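Local coordinates for bifunctional GH43-CE protein (Bacteroides eggerthii, PDB 6MLY), which probably hydrolyses xylan-derived glycosidic linkages through its glycoside hydrolase family 43 domain and also carries a carbohydrate esterase domain, at residues A[242-254]-A[261-273]. Numbering follows the deposited sequence.
Sequences VVFQDRGIAQGGL and RWFAYLFEDCGAV
The hairpin of strands 250-256 and 262-269, in the family 43 domain, illustrates how an antiparallel pair absorbs an extra residue: A250 faces F267 and L254 faces A264, leaving three residues of one strand opposite two of the other, as in a beta bulge. A250 N donates to F267 O (3.2 Å), and Y265 N donates to G253 O (3.1 Å). Within the irregular stretch G252 has no side chain, and its CA-H points at Y265 O. The Y265 ring covers the neighbouring glycine: chi1 of 63° sets CG between backbone N and carbonyl carbon, laying a ring face over G253, whose CA sits 4.2 Å from the centroid in a CH-pi contact. Its OH hydrogen-bonds with Q203 OE1 and M35 N. Replacing Y265 by alanine would remove the ring face packed on G253 and probably leave Q203 OE1 and M35 N without their hydroxyl partner. F267 turns one face to A250 O, while Q251, its chain extended, brings OE1 to the ring edge, 3.3 Å from CZ, the amide tilted 44° from the ring. L266 packs against two loop residues: its side chain and that of I249 cross at about a right angle, with L266 CB 3.9 Å from I249 CG2, and L266 CD1 meets F244 CD2 at 3.8 Å. Further along, L254 CB touches the indole edge of W262 at CZ3 (3.9 Å). The side chain of Q251 is about 5 Å from that of D143, predicted to modulate the catalytic acid. With strand 275-282, the hairpin is consistent with part of a blade of the five-bladed beta-propeller characteristic of family 43.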
ATOM      1  N   VAL A 242      -4.072  34.079  15.530  1.00106.77           N
ATOM      2  CA  VAL A 242      -4.392  32.761  14.971  1.00104.93           C
ATOM      3  C   VAL A 242      -5.534  32.957  13.965  1.00103.41           C
ATOM      4  O   VAL A 242      -6.589  33.469  14.329  1.00105.23           O
ATOM      5  CB  VAL A 242      -4.772  31.764  16.091  1.00105.81           C
ATOM      6  CG1 VAL A 242      -5.326  30.452  15.543  1.00103.67           C
ATOM      7  CG2 VAL A 242      -3.606  31.498  17.035  1.00106.07           C
ATOM      8  N   VAL A 243      -5.324  32.566  12.701  1.00101.54           N
ATOM      9  CA  VAL A 243      -6.340  32.776  11.656  1.00101.88           C
ATOM     10  C   VAL A 243      -6.975  31.441  11.228  1.00100.68           C
ATOM     11  O   VAL A 243      -8.120  31.435  10.779  1.00101.23           O
ATOM     12  CB  VAL A 243      -5.772  33.545  10.446  1.00101.54           C
ATOM     13  CG1 VAL A 243      -5.004  34.790  10.871  1.00103.15           C
ATOM     14  CG2 VAL A 243      -4.913  32.661   9.553  1.00 99.11           C
ATOM     15  N   PHE A 244      -6.243  30.325  11.337  1.00 99.48           N
ATOM     16  CA  PHE A 244      -6.799  29.011  10.976  1.00 99.15           C
ATOM     17  C   PHE A 244      -6.194  27.916  11.866  1.00 99.80           C
ATOM     18  O   PHE A 244      -4.992  27.912  12.139  1.00 99.68           O
ATOM     19  CB  PHE A 244      -6.583  28.731   9.485  1.00 97.04           C
ATOM     20  CG  PHE A 244      -7.493  27.693   8.872  1.00 96.32           C
ATOM     21  CD1 PHE A 244      -8.842  27.630   9.197  1.00 97.96           C
ATOM     22  CD2 PHE A 244      -7.005  26.796   7.934  1.00 94.85           C
ATOM     23  CE1 PHE A 244      -9.672  26.677   8.624  1.00 97.38           C
ATOM     24  CE2 PHE A 244      -7.837  25.847   7.355  1.00 94.21           C
ATOM     25  CZ  PHE A 244      -9.169  25.792   7.697  1.00 95.21           C
ATOM     26  N   GLN A 245      -7.052  26.986  12.303  1.00101.02           N
ATOM     27  CA  GLN A 245      -6.672  25.911  13.211  1.00100.99           C
ATOM     28  C   GLN A 245      -7.639  24.733  13.025  1.00102.17           C
ATOM     29  O   GLN A 245      -8.485  24.461  13.879  1.00103.36           O
ATOM     30  CB  GLN A 245      -6.660  26.446  14.643  1.00103.16           C
ATOM     31  CG  GLN A 245      -6.106  25.461  15.661  1.00103.08           C
ATOM     32  CD  GLN A 245      -5.707  26.149  16.942  1.00104.37           C
ATOM     33  OE1 GLN A 245      -4.771  26.947  16.976  1.00103.76           O
ATOM     34  NE2 GLN A 245      -6.415  25.836  18.014  1.00105.64           N
ATOM     35  N   ASP A 246      -7.473  24.028  11.901  1.00100.41           N
ATOM     36  CA  ASP A 246      -8.444  23.064  11.401  1.00100.31           C
ATOM     37  C   ASP A 246      -7.679  21.912  10.745  1.00 97.81           C
ATOM     38  O   ASP A 246      -7.179  22.062   9.631  1.00 96.45           O
ATOM     39  CB  ASP A 246      -9.415  23.764  10.442  1.00101.03           C
ATOM     40  CG  ASP A 246     -10.364  22.862   9.670  1.00101.64           C
ATOM     41  OD1 ASP A 246     -10.598  21.727  10.123  1.00101.90           O
ATOM     42  OD2 ASP A 246     -10.872  23.315   8.617  1.00 99.10           O
ATOM     43  N   ARG A 247      -7.574  20.791  11.473  1.00 98.17           N
ATOM     44  CA  ARG A 247      -6.948  19.536  11.013  1.00 95.26           C
ATOM     45  C   ARG A 247      -5.458  19.756  10.686  1.00 92.14           C
ATOM     46  O   ARG A 247      -4.898  19.046   9.838  1.00 92.24           O
ATOM     47  CB  ARG A 247      -7.722  18.964   9.818  1.00 94.15           C
ATOM     48  CG  ARG A 247      -9.088  18.399  10.178  1.00 95.38           C
ATOM     49  CD  ARG A 247      -9.907  18.058   8.948  1.00 95.28           C
ATOM     50  NE  ARG A 247     -10.514  19.236   8.344  1.00 96.09           N
ATOM     51  CZ  ARG A 247     -11.291  19.210   7.268  1.00 96.84           C
ATOM     52  NH1 ARG A 247     -11.552  18.063   6.666  1.00 96.78           N
ATOM     53  NH2 ARG A 247     -11.804  20.331   6.794  1.00 97.23           N
ATOM     54  N   GLY A 248      -4.819  20.720  11.371  1.00 90.78           N
ATOM     55  CA  GLY A 248      -3.398  21.061  11.176  1.00 89.30           C
ATOM     56  C   GLY A 248      -3.055  21.428   9.732  1.00 87.92           C
ATOM     57  O   GLY A 248      -1.877  21.314   9.313  1.00 86.74           O
ATOM     58  N   ILE A 249      -4.076  21.890   8.982  1.00 87.22           N
ATOM     59  CA  ILE A 249      -3.938  22.349   7.592  1.00 85.40           C
ATOM     60  C   ILE A 249      -3.282  23.737   7.617  1.00 85.55           C
ATOM     61  O   ILE A 249      -3.971  24.747   7.726  1.00 86.96           O
ATOM     62  CB  ILE A 249      -5.304  22.396   6.868  1.00 86.31           C
ATOM     63  CG1 ILE A 249      -6.010  21.038   6.866  1.00 85.79           C
ATOM     64  CG2 ILE A 249      -5.151  22.953   5.454  1.00 85.61           C
ATOM     65  CD1 ILE A 249      -7.496  21.124   6.591  1.00 86.90           C
ATOM     66  N   ALA A 250      -1.951  23.765   7.505  1.00 84.22           N
ATOM     67  CA  ALA A 250      -1.167  24.960   7.752  1.00 84.38           C
ATOM     68  C   ALA A 250      -0.105  25.140   6.665  1.00 83.33           C
ATOM     69  O   ALA A 250       0.130  24.241   5.849  1.00 81.86           O
ATOM     70  CB  ALA A 250      -0.535  24.876   9.119  1.00 85.76           C
ATOM     71  N   GLN A 251       0.508  26.333   6.682  1.00 83.64           N
ATOM     72  CA  GLN A 251       1.616  26.746   5.825  1.00 82.44           C
ATOM     73  C   GLN A 251       1.105  27.076   4.420  1.00 81.65           C
ATOM     74  O   GLN A 251       0.508  26.234   3.752  1.00 80.04           O
ATOM     75  CB  GLN A 251       2.711  25.684   5.752  1.00 80.95           C
ATOM     76  CG  GLN A 251       3.812  26.036   4.766  1.00 80.05           C
ATOM     77  CD  GLN A 251       5.058  25.214   4.979  1.00 79.72           C
ATOM     78  OE1 GLN A 251       5.065  24.228   5.714  1.00 80.24           O
ATOM     79  NE2 GLN A 251       6.135  25.617   4.326  1.00 79.58           N
ATOM     80  N   GLY A 252       1.406  28.305   3.985  1.00 81.89           N
ATOM     81  CA  GLY A 252       1.016  28.849   2.695  1.00 80.75           C
ATOM     82  C   GLY A 252       0.967  30.368   2.731  1.00 81.67           C
ATOM     83  O   GLY A 252       1.614  31.003   3.569  1.00 82.85           O
ATOM     84  N   GLY A 253       0.183  30.941   1.814  1.00 81.45           N
ATOM     85  CA  GLY A 253      -0.020  32.377   1.708  1.00 82.31           C
ATOM     86  C   GLY A 253      -1.341  32.698   1.027  1.00 82.25           C
ATOM     87  O   GLY A 253      -2.187  31.806   0.869  1.00 82.28           O
ATOM     88  N   LEU A 254      -1.499  33.966   0.621  1.00 81.77           N
ATOM     89  CA  LEU A 254      -2.715  34.468  -0.019  1.00 81.87           C
ATOM     90  C   LEU A 254      -2.573  34.402  -1.540  1.00 79.93           C
ATOM     91  O   LEU A 254      -1.480  34.535  -2.077  1.00 78.77           O
ATOM     92  CB  LEU A 254      -2.958  35.915   0.419  1.00 83.36           C
ATOM     93  CG  LEU A 254      -3.391  36.100   1.870  1.00 85.65           C
ATOM     94  CD1 LEU A 254      -3.372  37.573   2.253  1.00 87.12           C
ATOM     95  CD2 LEU A 254      -4.769  35.501   2.104  1.00 86.59           C
ATOM     96  N   ARG A 261     -12.059  37.704  -5.347  1.00 88.97           N
ATOM     97  CA  ARG A 261     -12.245  36.695  -4.294  1.00 89.03           C
ATOM     98  C   ARG A 261     -10.870  36.272  -3.764  1.00 86.77           C
ATOM     99  O   ARG A 261      -9.922  36.143  -4.538  1.00 84.90           O
ATOM    100  CB  ARG A 261     -13.004  35.473  -4.822  1.00 88.97           C
ATOM    101  CG  ARG A 261     -14.478  35.719  -5.106  1.00 90.93           C
ATOM    102  CD  ARG A 261     -15.082  34.576  -5.896  1.00 90.45           C
ATOM    103  NE  ARG A 261     -14.484  34.473  -7.221  1.00 89.02           N
ATOM    104  CZ  ARG A 261     -14.531  33.393  -7.990  1.00 87.86           C
ATOM    105  NH1 ARG A 261     -15.083  32.278  -7.539  1.00 88.03           N
ATOM    106  NH2 ARG A 261     -14.015  33.434  -9.206  1.00 86.31           N
ATOM    107  N   TRP A 262     -10.785  36.042  -2.448  1.00 87.16           N
ATOM    108  CA  TRP A 262      -9.533  35.651  -1.802  1.00 86.29           C
ATOM    109  C   TRP A 262      -9.582  34.188  -1.329  1.00 85.58           C
ATOM    110  O   TRP A 262     -10.641  33.637  -0.977  1.00 86.01           O
ATOM    111  CB  TRP A 262      -9.196  36.619  -0.664  1.00 87.60           C
ATOM    112  CG  TRP A 262      -8.761  37.967  -1.148  1.00 88.00           C
ATOM    113  CD1 TRP A 262      -9.560  39.035  -1.437  1.00 89.42           C
ATOM    114  CD2 TRP A 262      -7.412  38.394  -1.409  1.00 87.00           C
ATOM    115  NE1 TRP A 262      -8.802  40.097  -1.850  1.00 89.08           N
ATOM    116  CE2 TRP A 262      -7.482  39.736  -1.844  1.00 87.61           C
ATOM    117  CE3 TRP A 262      -6.156  37.781  -1.315  1.00 85.57           C
ATOM    118  CZ2 TRP A 262      -6.347  40.467  -2.190  1.00 86.67           C
ATOM    119  CZ3 TRP A 262      -5.035  38.509  -1.650  1.00 84.93           C
ATOM    120  CH2 TRP A 262      -5.132  39.833  -2.082  1.00 85.35           C
ATOM    121  N   PHE A 263      -8.395  33.568  -1.344  1.00 83.39           N
ATOM    122  CA  PHE A 263      -8.170  32.197  -0.940  1.00 82.18           C
ATOM    123  C   PHE A 263      -6.830  32.109  -0.203  1.00 81.59           C
ATOM    124  O   PHE A 263      -5.928  32.907  -0.451  1.00 80.72           O
ATOM    125  CB  PHE A 263      -8.175  31.277  -2.165  1.00 80.25           C
ATOM    126  CG  PHE A 263      -9.522  31.122  -2.826  1.00 80.37           C
ATOM    127  CD1 PHE A 263      -9.927  31.991  -3.826  1.00 80.56           C
ATOM    128  CD2 PHE A 263     -10.385  30.106  -2.443  1.00 80.39           C
ATOM    129  CE1 PHE A 263     -11.168  31.847  -4.429  1.00 81.18           C
ATOM    130  CE2 PHE A 263     -11.625  29.963  -3.049  1.00 80.83           C
ATOM    131  CZ  PHE A 263     -12.015  30.834  -4.039  1.00 81.36           C
ATOM    132  N   ALA A 264      -6.722  31.138   0.707  1.00 82.00           N
ATOM    133  CA  ALA A 264      -5.463  30.769   1.348  1.00 81.84           C
ATOM    134  C   ALA A 264      -5.040  29.390   0.840  1.00 80.81           C
ATOM    135  O   ALA A 264      -5.749  28.418   1.075  1.00 81.54           O
ATOM    136  CB  ALA A 264      -5.624  30.761   2.846  1.00 83.09           C
ATOM    137  N   TYR A 265      -3.902  29.317   0.137  1.00 79.71           N
ATOM    138  CA  TYR A 265      -3.353  28.030  -0.295  1.00 78.44           C
ATOM    139  C   TYR A 265      -2.518  27.456   0.856  1.00 79.45           C
ATOM    140  O   TYR A 265      -1.613  28.128   1.354  1.00 79.56           O
ATOM    141  CB  TYR A 265      -2.581  28.154  -1.611  1.00 76.48           C
ATOM    142  CG  TYR A 265      -1.351  29.024  -1.585  1.00 76.77           C
ATOM    143  CD1 TYR A 265      -0.112  28.506  -1.250  1.00 75.76           C
ATOM    144  CD2 TYR A 265      -1.422  30.365  -1.930  1.00 77.52           C
ATOM    145  CE1 TYR A 265       1.022  29.300  -1.238  1.00 75.93           C
ATOM    146  CE2 TYR A 265      -0.298  31.177  -1.921  1.00 77.24           C
ATOM    147  CZ  TYR A 265       0.930  30.642  -1.577  1.00 76.52           C
ATOM    148  OH  TYR A 265       2.039  31.438  -1.576  1.00 76.12           O
ATOM    149  N   LEU A 266      -2.880  26.233   1.282  1.00 80.14           N
ATOM    150  CA  LEU A 266      -2.301  25.522   2.435  1.00 80.84           C
ATOM    151  C   LEU A 266      -2.229  24.022   2.118  1.00 80.40           C
ATOM    152  O   LEU A 266      -2.723  23.583   1.079  1.00 78.75           O
ATOM    153  CB  LEU A 266      -3.186  25.749   3.666  1.00 82.04           C
ATOM    154  CG  LEU A 266      -3.531  27.195   4.011  1.00 83.36           C
ATOM    155  CD1 LEU A 266      -4.738  27.250   4.938  1.00 84.17           C
ATOM    156  CD2 LEU A 266      -2.339  27.906   4.636  1.00 84.35           C
ATOM    157  N   PHE A 267      -1.655  23.234   3.038  1.00 81.83           N
ATOM    158  CA  PHE A 267      -1.605  21.773   2.877  1.00 82.46           C
ATOM    159  C   PHE A 267      -1.766  21.054   4.224  1.00 84.45           C
ATOM    160  O   PHE A 267      -1.385  21.581   5.279  1.00 85.60           O
ATOM    161  CB  PHE A 267      -0.313  21.345   2.174  1.00 82.10           C
ATOM    162  CG  PHE A 267       0.954  21.482   2.983  1.00 82.69           C
ATOM    163  CD1 PHE A 267       1.314  20.521   3.918  1.00 83.30           C
ATOM    164  CD2 PHE A 267       1.809  22.555   2.784  1.00 83.06           C
ATOM    165  CE1 PHE A 267       2.485  20.645   4.652  1.00 84.06           C
ATOM    166  CE2 PHE A 267       2.979  22.676   3.518  1.00 83.46           C
ATOM    167  CZ  PHE A 267       3.317  21.724   4.450  1.00 84.05           C
ATOM    168  N   GLU A 268      -2.317  19.832   4.148  1.00 84.90           N
ATOM    169  CA  GLU A 268      -2.501  18.896   5.270  1.00 85.69           C
ATOM    170  C   GLU A 268      -1.477  17.763   5.136  1.00 84.78           C
ATOM    171  O   GLU A 268      -0.984  17.505   4.042  1.00 83.88           O
ATOM    172  CB  GLU A 268      -3.920  18.320   5.240  1.00 86.21           C
ATOM    173  CG  GLU A 268      -4.384  17.711   6.555  1.00 87.80           C
ATOM    174  CD  GLU A 268      -5.589  16.785   6.445  1.00 89.32           C
ATOM    175  OE1 GLU A 268      -5.905  16.360   5.311  1.00 88.94           O
ATOM    176  OE2 GLU A 268      -6.205  16.479   7.493  1.00 91.05           O
ATOM    177  N   ASP A 269      -1.162  17.101   6.255  1.00 86.64           N
ATOM    178  CA  ASP A 269      -0.451  15.816   6.245  1.00 85.52           C
ATOM    179  C   ASP A 269      -1.490  14.690   6.235  1.00 87.46           C
ATOM    180  O   ASP A 269      -1.982  14.300   7.294  1.00 91.54           O
ATOM    181  CB  ASP A 269       0.496  15.689   7.442  1.00 84.84           C
ATOM    182  CG  ASP A 269       1.567  16.764   7.489  1.00 85.08           C
ATOM    183  OD1 ASP A 269       1.845  17.353   6.430  1.00 84.33           O
ATOM    184  OD2 ASP A 269       2.109  17.010   8.587  1.00 84.18           O
ATOM    185  N   CYS A 270      -1.812  14.178   5.038  1.00 87.42           N
ATOM    186  CA  CYS A 270      -2.875  13.170   4.848  1.00 87.81           C
ATOM    187  C   CYS A 270      -2.265  11.764   4.777  1.00 87.77           C
ATOM    188  O   CYS A 270      -2.736  10.924   4.012  1.00 90.87           O
ATOM    189  CB  CYS A 270      -3.692  13.465   3.591  1.00 86.06           C
ATOM    190  SG  CYS A 270      -5.445  12.998   3.712  1.00 90.39           S
ATOM    191  N   GLY A 271      -1.221  11.515   5.577  1.00 86.81           N
ATOM    192  CA  GLY A 271      -0.629  10.180   5.723  1.00 85.89           C
ATOM    193  C   GLY A 271       0.276   9.797   4.560  1.00 83.57           C
ATOM    194  O   GLY A 271       1.160  10.566   4.168  1.00 81.53           O
ATOM    195  N   ALA A 272       0.044   8.594   4.011  1.00 82.25           N
ATOM    196  CA  ALA A 272       0.963   7.916   3.075  1.00 80.30           C
ATOM    197  C   ALA A 272       1.049   8.678   1.748  1.00 78.52           C
ATOM    198  O   ALA A 272       2.151   8.945   1.251  1.00 77.45           O
ATOM    199  CB  ALA A 272       0.518   6.489   2.858  1.00 79.92           C
ATOM    200  N   VAL A 273      -0.116   9.026   1.188  1.00 77.09           N
ATOM    201  CA  VAL A 273      -0.210   9.775  -0.071  1.00 75.41           C
ATOM    202  C   VAL A 273       0.740  10.983  -0.017  1.00 75.55           C
ATOM    203  O   VAL A 273       1.372  11.322  -1.021  1.00 75.18           O
ATOM    204  CB  VAL A 273      -1.665  10.189  -0.378  1.00 74.99           C
ATOM    205  CG1 VAL A 273      -2.115  11.398   0.433  1.00 75.57           C
ATOM    206  CG2 VAL A 273      -1.885  10.422  -1.866  1.00 74.40           C
TER